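Local coordinates for protein A6 homolog (Fowlpox virus, PDB 6BR8) that binds phospholipids through its largely helical C-terminal part and probably plays an essential role in the transition from immature to mature virion, at residues E206-E209 with L215-I218; C221-Y226 with V235-I240. All blocks are in the same frame, centred on the assembly; numbering follows the deposited sequence.

Helix 212-225 is common to both contacts: contact 1 sets its early residues L215 and I216 against the end of helix 197-210, and contact 2 sets T223, two turns further on, against the start of helix 237-249. Their centres lie 14 Å apart, and they touch directly, with I216 CD1 4.0 Å from I237 CG2. Each borders a bound phospholipid. Contact 1 holds Y208 and E209 of the phosphatidylglycerol (PGV) pocket, while contact 2 supplies I222, T223, F239 and I240 to a phosphatidylethanolamine (6OU) pocket. I240 belongs to the PGV pocket as well, so the two lipid sites meet at I240 on helix 237-249.

Contact 1: E206-E209 with L215-I218; sequences EEYE and LISI. With PGV ((1R)-2-{[{[(2S)-2,3-dihydroxypropyl]oxy}(hydroxy)phosphoryl]oxy}-1-[(palmitoyloxy)methyl]ethyl (11E)-octadec-11-enoate), chain F.
Y208 and L215 meet by apolar contact across the short break between two consecutive helices, with Y208 CE2 4.0 Å from L215 CD2. The two side chains cross at about a right angle, and the methyl reaches the ring obliquely. The interface is small, 80 Å² in all, because Y208 carries the first helix's share alone. With CG anti to the backbone N (chi1 177°), its ring extends from the helix until the phenol end reaches the next one, where Y208 OH comes within 4.5 Å of I216 CD1, a peripheral touch.

Lipid contact is the closer interaction. An acyl chain of PGV runs over one face of the Y208 ring: PGV C23 stands 3.6 Å above the plane, over the ring centre, and PGV C24 is 3.4 Å from Y208 CZ. This is CH-pi geometry, and it makes the tyrosine a flat piece of the lipid pocket wall. Nearer the headgroup, the bent side chain of E209 brings OE2 to the ring edge, in its plane, and to 3.5 Å from the ester carbonyl oxygen PGV O04. A carboxylate and an ester carbonyl oxygen are both acceptors, so no bond is assigned to this approach.

Helix 237-249 packs against both sides of the contact through F241, which touches Y208, L215 and I216, while L161 of helix 156-170 also lies against L215.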
loop_
_atom_site.group_PDB
_atom_site.type_symbol
_atom_site.label_atom_id
_atom_site.label_comp_id
_atom_site.label_asym_id
_atom_site.label_seq_id
_atom_site.Cartn_x
_atom_site.Cartn_y
_atom_site.Cartn_z
ATOM N N GLU A 206 -4.145 -16.587 10.766
ATOM C CA GLU A 206 -4.910 -16.818 11.982
ATOM C C GLU A 206 -5.357 -15.488 12.610
ATOM O O GLU A 206 -6.513 -15.330 13.006
ATOM C CB GLU A 206 -4.111 -17.700 12.955
ATOM C CG GLU A 206 -4.849 -18.053 14.215
ATOM N N GLU A 207 -4.462 -14.508 12.697
ATOM C CA GLU A 207 -4.884 -13.227 13.242
ATOM C C GLU A 207 -5.983 -12.622 12.391
ATOM O O GLU A 207 -6.919 -12.016 12.918
ATOM C CB GLU A 207 -3.696 -12.266 13.351
ATOM C CG GLU A 207 -2.596 -12.806 14.225
ATOM C CD GLU A 207 -3.041 -12.940 15.653
ATOM O OE1 GLU A 207 -3.904 -12.147 16.062
ATOM O OE2 GLU A 207 -2.536 -13.836 16.364
ATOM N N TYR A 208 -5.905 -12.799 11.073
ATOM C CA TYR A 208 -6.924 -12.230 10.203
ATOM C C TYR A 208 -8.276 -12.891 10.448
ATOM O O TYR A 208 -9.299 -12.208 10.554
ATOM C CB TYR A 208 -6.533 -12.388 8.741
ATOM C CG TYR A 208 -7.603 -11.861 7.782
ATOM C CD1 TYR A 208 -8.531 -12.698 7.203
ATOM C CD2 TYR A 208 -7.679 -10.501 7.492
ATOM C CE1 TYR A 208 -9.501 -12.210 6.310
ATOM C CE2 TYR A 208 -8.624 -10.004 6.625
ATOM C CZ TYR A 208 -9.552 -10.855 6.034
ATOM O OH TYR A 208 -10.531 -10.355 5.163
ATOM N N GLU A 209 -8.303 -14.225 10.499
ATOM C CA GLU A 209 -9.551 -14.934 10.731
ATOM C C GLU A 209 -10.095 -14.646 12.119
ATOM O O GLU A 209 -11.301 -14.444 12.289
ATOM C CB GLU A 209 -9.353 -16.428 10.531
ATOM C CG GLU A 209 -8.841 -16.760 9.157
ATOM C CD GLU A 209 -9.830 -16.389 8.062
ATOM O OE1 GLU A 209 -11.040 -16.673 8.200
ATOM O OE2 GLU A 209 -9.399 -15.812 7.048
ATOM N N LEU A 215 -12.309 -6.200 11.829
ATOM C CA LEU A 215 -11.573 -5.432 10.829
ATOM C C LEU A 215 -12.512 -4.924 9.736
ATOM O O LEU A 215 -12.451 -3.762 9.326
ATOM C CB LEU A 215 -10.454 -6.272 10.222
ATOM C CG LEU A 215 -9.772 -5.473 9.115
ATOM C CD1 LEU A 215 -9.030 -4.298 9.686
ATOM C CD2 LEU A 215 -8.852 -6.406 8.341
ATOM N N ILE A 216 -13.369 -5.807 9.229
ATOM C CA ILE A 216 -14.341 -5.411 8.218
ATOM C C ILE A 216 -15.234 -4.306 8.762
ATOM O O ILE A 216 -15.450 -3.276 8.109
ATOM C CB ILE A 216 -15.168 -6.628 7.789
ATOM C CG1 ILE A 216 -14.256 -7.675 7.144
ATOM C CG2 ILE A 216 -16.377 -6.201 6.898
ATOM C CD1 ILE A 216 -13.751 -7.293 5.783
ATOM N N SER A 217 -15.789 -4.519 9.956
ATOM C CA SER A 217 -16.672 -3.528 10.561
ATOM C C SER A 217 -16.020 -2.158 10.605
ATOM O O SER A 217 -16.583 -1.184 10.107
ATOM C CB SER A 217 -17.044 -3.948 11.967
ATOM O OG SER A 217 -17.665 -2.878 12.647
ATOM N N ILE A 218 -14.820 -2.073 11.193
ATOM C CA ILE A 218 -14.100 -0.806 11.275
ATOM C C ILE A 218 -13.971 -0.171 9.901
ATOM O O ILE A 218 -14.339 0.992 9.702
ATOM C CB ILE A 218 -12.716 -1.023 11.902
ATOM C CG1 ILE A 218 -12.831 -1.171 13.418
ATOM C CG2 ILE A 218 -11.773 0.102 11.495
ATOM C CD1 ILE A 218 -11.526 -1.538 14.061
HETATM C C01 PGV F . -5.880 -18.585 2.054
HETATM C C02 PGV F . -4.538 -19.498 2.092
HETATM C C03 PGV F . -4.134 -19.691 3.576
HETATM C C04 PGV F . -5.191 -22.458 5.158
HETATM C C05 PGV F . -6.572 -21.821 4.820
HETATM C C06 PGV F . -7.741 -22.824 5.179
HETATM O O01 PGV F . -3.533 -18.798 1.389
HETATM O O02 PGV F . -3.270 -16.981 2.658
HETATM O O03 PGV F . -6.532 -18.613 3.329
HETATM O O04 PGV F . -6.904 -17.543 5.252
HETATM O O05 PGV F . -6.549 -21.637 3.417
HETATM O O06 PGV F . -7.409 -24.112 4.674
HETATM O O11 PGV F . -3.024 -20.532 3.745
HETATM O O12 PGV F . -4.551 -22.847 3.970
HETATM O O13 PGV F . -1.980 -22.867 4.229
HETATM O O14 PGV F . -2.980 -22.429 1.920
HETATM C C1 PGV F . -2.725 -17.923 2.074
HETATM C C2 PGV F . -1.208 -18.105 2.115
HETATM C C3 PGV F . -0.414 -16.796 2.149
HETATM C C4 PGV F . -0.603 -16.001 3.463
HETATM C C5 PGV F . -0.095 -14.557 3.364
HETATM C C6 PGV F . -1.217 -13.552 3.584
HETATM C C7 PGV F . -0.910 -12.166 3.003
HETATM C C8 PGV F . 0.556 -11.701 3.183
HETATM C C9 PGV F . 0.809 -10.303 2.536
HETATM C C10 PGV F . -0.498 -9.661 1.996
HETATM C C19 PGV F . -6.594 -17.450 4.065
HETATM C C20 PGV F . -6.286 -16.093 3.488
HETATM C C21 PGV F . -6.422 -14.961 4.537
HETATM C C22 PGV F . -7.325 -13.867 3.983
HETATM C C23 PGV F . -6.697 -12.465 3.996
HETATM C C24 PGV F . -7.609 -11.474 3.273
HETATM C C25 PGV F . -6.906 -10.166 2.924
HETATM C C26 PGV F . -7.873 -8.989 2.804
HETATM C C27 PGV F . -7.161 -7.612 2.868
HETATM C C28 PGV F . -7.858 -6.558 1.979
HETATM C C29 PGV F . -7.034 -5.259 1.747
HETATM C C30 PGV F . -7.385 -4.575 0.390
HETATM C C31 PGV F . -7.292 -3.021 0.382
HETATM C C32 PGV F . -8.537 -2.350 -0.278
HETATM C C33 PGV F . -9.469 -1.615 0.722
HETATM C C34 PGV F . -10.942 -1.659 0.275
#

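Contact 2: C221-Y226 with V235-I240; sequences CITDNY and VDIEFI. With 6OU ([(2~{R})-1-[2-azanylethoxy(oxidanyl)phosphoryl]oxy-3-hexadecanoyloxy-propan-2-yl] (~{Z})-octadec-9-enoate), chain C.
T223 and I237 point their side chains at each other, tip to tip, across a helix-strand-helix connection: helix 212-225, the short strand 228-230, which pairs antiparallel with strand 101-103, and helix 237-249. T223 CG2 meets I237 CD1 at 3.6 Å, and both residues are buried. The same threonine methyl lies 3.6 Å from 6OU C07 in an acyl chain, so it packs against both the facing helix and the lipid.

The torsions at T223 separate its apolar and polar branches. Its CG2 is anti to the carbonyl carbon, whereas OG1 sits between backbone N and C (chi1 75°) and hydrogen-bonds to the carbonyl oxygen of Q220, one turn back. The hydroxyl is therefore satisfied within its own helix. The CA-CB bond of V235 also points toward helix 212-225, but the nearest pair is V235 O of the backbone and T223 OG1, a loose 4.4 Å. From helix 212-225 the amide of Q220 reaches across: NE2 bonds to V235 O and also to D224 OD1, and OE1 accepts from I237 N.

I222 and I240 line the lipid from the two helices: I222 CD1 is 3.8 Å from 6OU C03 in the tail, and I240 CD1 is 3.7 Å from 6OU C15, near the ester. At the headgroup, the amine 6OU N29 stands 3.6 Å above one face of the F239 ring, offset toward its rim. D236 is the N-cap of helix 237-249: F239 N donates to D236 OD1 at 2.9 Å, nearly straight at 166°, meeting the oxygen from 59° above the carboxylate plane.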
loop_
_atom_site.group_PDB
_atom_site.type_symbol
_atom_site.label_atom_id
_atom_site.label_comp_id
_atom_site.label_asym_id
_atom_site.label_seq_id
_atom_site.Cartn_x
_atom_site.Cartn_y
_atom_site.Cartn_z
ATOM N N CYS A 221 -17.270 0.971 8.456
ATOM C CA CYS A 221 -17.772 2.172 9.108
ATOM C C CYS A 221 -16.986 3.398 8.706
ATOM O O CYS A 221 -17.512 4.506 8.797
ATOM C CB CYS A 221 -17.745 2.022 10.630
ATOM S SG CYS A 221 -19.038 0.940 11.221
ATOM N N ILE A 222 -15.747 3.227 8.257
ATOM C CA ILE A 222 -15.013 4.353 7.702
ATOM C C ILE A 222 -15.590 4.731 6.351
ATOM O O ILE A 222 -15.893 5.903 6.096
ATOM C CB ILE A 222 -13.509 4.026 7.603
ATOM C CG1 ILE A 222 -12.894 3.843 9.006
ATOM C CG2 ILE A 222 -12.773 5.127 6.823
ATOM C CD1 ILE A 222 -11.408 3.380 8.974
ATOM N N THR A 223 -15.778 3.739 5.469
ATOM C CA THR A 223 -16.300 4.076 4.150
ATOM C C THR A 223 -17.706 4.617 4.244
ATOM O O THR A 223 -18.070 5.479 3.452
ATOM C CB THR A 223 -16.253 2.880 3.184
ATOM O OG1 THR A 223 -17.280 1.930 3.498
ATOM C CG2 THR A 223 -14.910 2.213 3.247
ATOM N N ASP A 224 -18.500 4.178 5.230
ATOM C CA ASP A 224 -19.836 4.763 5.414
ATOM C C ASP A 224 -19.748 6.194 5.929
ATOM O O ASP A 224 -20.474 7.084 5.464
ATOM C CB ASP A 224 -20.674 3.932 6.394
ATOM C CG ASP A 224 -21.091 2.572 5.846
ATOM O OD1 ASP A 224 -20.823 2.244 4.674
ATOM O OD2 ASP A 224 -21.689 1.807 6.625
ATOM N N ASN A 225 -18.900 6.431 6.932
ATOM C CA ASN A 225 -18.905 7.735 7.589
ATOM C C ASN A 225 -18.256 8.823 6.751
ATOM O O ASN A 225 -18.278 9.981 7.168
ATOM C CB ASN A 225 -18.237 7.654 8.965
ATOM C CG ASN A 225 -18.952 6.682 9.913
ATOM O OD1 ASN A 225 -20.160 6.444 9.795
ATOM N ND2 ASN A 225 -18.208 6.135 10.868
ATOM N N TYR A 226 -17.691 8.484 5.591
ATOM C CA TYR A 226 -17.251 9.467 4.608
ATOM C C TYR A 226 -18.029 9.376 3.302
ATOM O O TYR A 226 -17.696 10.090 2.350
ATOM C CB TYR A 226 -15.761 9.310 4.320
ATOM C CG TYR A 226 -14.859 9.829 5.406
ATOM C CD1 TYR A 226 -14.825 11.188 5.724
ATOM C CD2 TYR A 226 -14.023 8.968 6.095
ATOM C CE1 TYR A 226 -13.977 11.657 6.714
ATOM C CE2 TYR A 226 -13.178 9.424 7.076
ATOM C CZ TYR A 226 -13.149 10.755 7.384
ATOM O OH TYR A 226 -12.283 11.146 8.376
ATOM N N VAL A 235 -19.898 1.090 -1.100
ATOM C CA VAL A 235 -18.771 0.185 -1.222
ATOM C C VAL A 235 -19.030 -0.978 -0.275
ATOM O O VAL A 235 -19.502 -0.779 0.853
ATOM C CB VAL A 235 -17.458 0.933 -0.917
ATOM C CG1 VAL A 235 -16.258 0.022 -0.917
ATOM C CG2 VAL A 235 -17.240 2.012 -1.962
ATOM N N ASP A 236 -18.794 -2.202 -0.752
ATOM C CA ASP A 236 -19.001 -3.407 0.056
ATOM C C ASP A 236 -17.627 -3.937 0.481
ATOM O O ASP A 236 -16.971 -4.708 -0.230
ATOM C CB ASP A 236 -19.828 -4.423 -0.730
ATOM C CG ASP A 236 -20.257 -5.632 0.102
ATOM O OD1 ASP A 236 -19.544 -6.016 1.059
ATOM O OD2 ASP A 236 -21.305 -6.223 -0.238
ATOM N N ILE A 237 -17.201 -3.543 1.682
ATOM C CA ILE A 237 -15.882 -3.935 2.162
ATOM C C ILE A 237 -15.768 -5.453 2.250
ATOM O O ILE A 237 -14.765 -6.050 1.814
ATOM C CB ILE A 237 -15.587 -3.272 3.516
ATOM C CG1 ILE A 237 -15.570 -1.754 3.366
ATOM C CG2 ILE A 237 -14.220 -3.733 4.022
ATOM C CD1 ILE A 237 -14.446 -1.277 2.394
ATOM N N GLU A 238 -16.764 -6.098 2.865
ATOM C CA GLU A 238 -16.745 -7.556 2.985
ATOM C C GLU A 238 -16.516 -8.194 1.620
ATOM O O GLU A 238 -15.593 -8.994 1.441
ATOM C CB GLU A 238 -18.056 -8.048 3.632
ATOM C CG GLU A 238 -18.336 -9.571 3.613
ATOM C CD GLU A 238 -17.416 -10.364 4.544
ATOM O OE1 GLU A 238 -17.055 -9.842 5.606
ATOM O OE2 GLU A 238 -17.103 -11.525 4.254
ATOM N N PHE A 239 -17.268 -7.769 0.617
ATOM C CA PHE A 239 -17.100 -8.360 -0.705
ATOM C C PHE A 239 -15.713 -8.086 -1.292
ATOM O O PHE A 239 -15.115 -8.967 -1.918
ATOM C CB PHE A 239 -18.167 -7.836 -1.639
ATOM C CG PHE A 239 -17.885 -8.145 -3.052
ATOM C CD1 PHE A 239 -18.180 -9.399 -3.554
ATOM C CD2 PHE A 239 -17.334 -7.193 -3.890
ATOM C CE1 PHE A 239 -17.930 -9.699 -4.878
ATOM C CE2 PHE A 239 -17.086 -7.485 -5.202
ATOM C CZ PHE A 239 -17.381 -8.738 -5.701
ATOM N N ILE A 240 -15.194 -6.870 -1.131
ATOM C CA ILE A 240 -13.852 -6.587 -1.622
ATOM C C ILE A 240 -12.832 -7.488 -0.942
ATOM O O ILE A 240 -11.915 -8.021 -1.588
ATOM C CB ILE A 240 -13.502 -5.107 -1.404
ATOM C CG1 ILE A 240 -14.339 -4.218 -2.329
ATOM C CG2 ILE A 240 -11.977 -4.903 -1.589
ATOM C CD1 ILE A 240 -14.180 -2.747 -2.060
HETATM C C01 6OU C . -6.968 1.023 7.615
HETATM C C02 6OU C . -7.656 2.305 7.142
HETATM C C03 6OU C . -8.987 2.043 6.437
HETATM C C04 6OU C . -9.318 3.086 5.367
HETATM C C05 6OU C . -10.628 2.783 4.640
HETATM C C06 6OU C . -10.643 3.277 3.193
HETATM C C07 6OU C . -11.448 2.342 2.290
HETATM C C08 6OU C . -12.027 3.069 1.077
HETATM C C09 6OU C . -12.614 2.112 0.038
HETATM C C10 6OU C . -11.822 2.127 -1.265
HETATM C C11 6OU C . -12.263 1.025 -2.218
HETATM C C12 6OU C . -12.761 1.619 -3.530
HETATM C C13 6OU C . -12.443 0.733 -4.726
HETATM C C14 6OU C . -13.685 0.528 -5.574
HETATM C C15 6OU C . -14.655 -0.472 -4.962
HETATM C C16 6OU C . -14.874 -1.594 -5.964
HETATM O O17 6OU C . -14.221 -1.598 -6.945
HETATM O O18 6OU C . -15.816 -2.602 -5.749
HETATM C C19 6OU C . -15.330 -3.885 -6.020
HETATM C C20 6OU C . -15.704 -4.238 -7.454
HETATM C C21 6OU C . -17.198 -4.564 -7.513
HETATM O O22 6OU C . -17.864 -3.461 -8.073
HETATM O O24 6OU C . -18.709 -4.314 -10.346
HETATM O O25 6OU C . -19.723 -2.320 -9.393
HETATM O O26 6OU C . -20.369 -4.552 -8.342
HETATM C C27 6OU C . -20.662 -4.409 -6.979
HETATM N N29 6OU C . -20.482 -5.652 -4.859
HETATM O O30 6OU C . -14.932 -5.286 -8.000
HETATM C C31 6OU C . -14.123 -6.090 -7.177
HETATM O O32 6OU C . -14.588 -6.989 -6.569
HETATM C C33 6OU C . -12.611 -5.875 -7.097
HETATM C C34 6OU C . -12.139 -5.334 -5.754
HETATM C C35 6OU C . -10.718 -4.797 -5.856
HETATM C C36 6OU C . -10.622 -3.307 -5.563
HETATM C C37 6OU C . -9.662 -3.037 -4.415
HETATM C C38 6OU C . -9.464 -1.544 -4.185
HETATM C C39 6OU C . -7.979 -1.191 -4.146
HETATM C C40 6OU C . -7.676 0.007 -3.249
HETATM C C41 6OU C . -7.952 1.161 -3.823
HETATM C C42 6OU C . -8.268 2.259 -2.803
HETATM C C43 6OU C . -7.284 2.307 -1.630
HETATM C C44 6OU C . -7.975 2.568 -0.286
HETATM C C45 6OU C . -7.409 1.734 0.873
HETATM C C46 6OU C . -5.914 1.953 1.100
HETATM C C47 6OU C . -5.440 1.294 2.390
HETATM C C48 6OU C . -3.948 1.487 2.638
HETATM C C49 6OU C . -3.397 0.541 3.700
#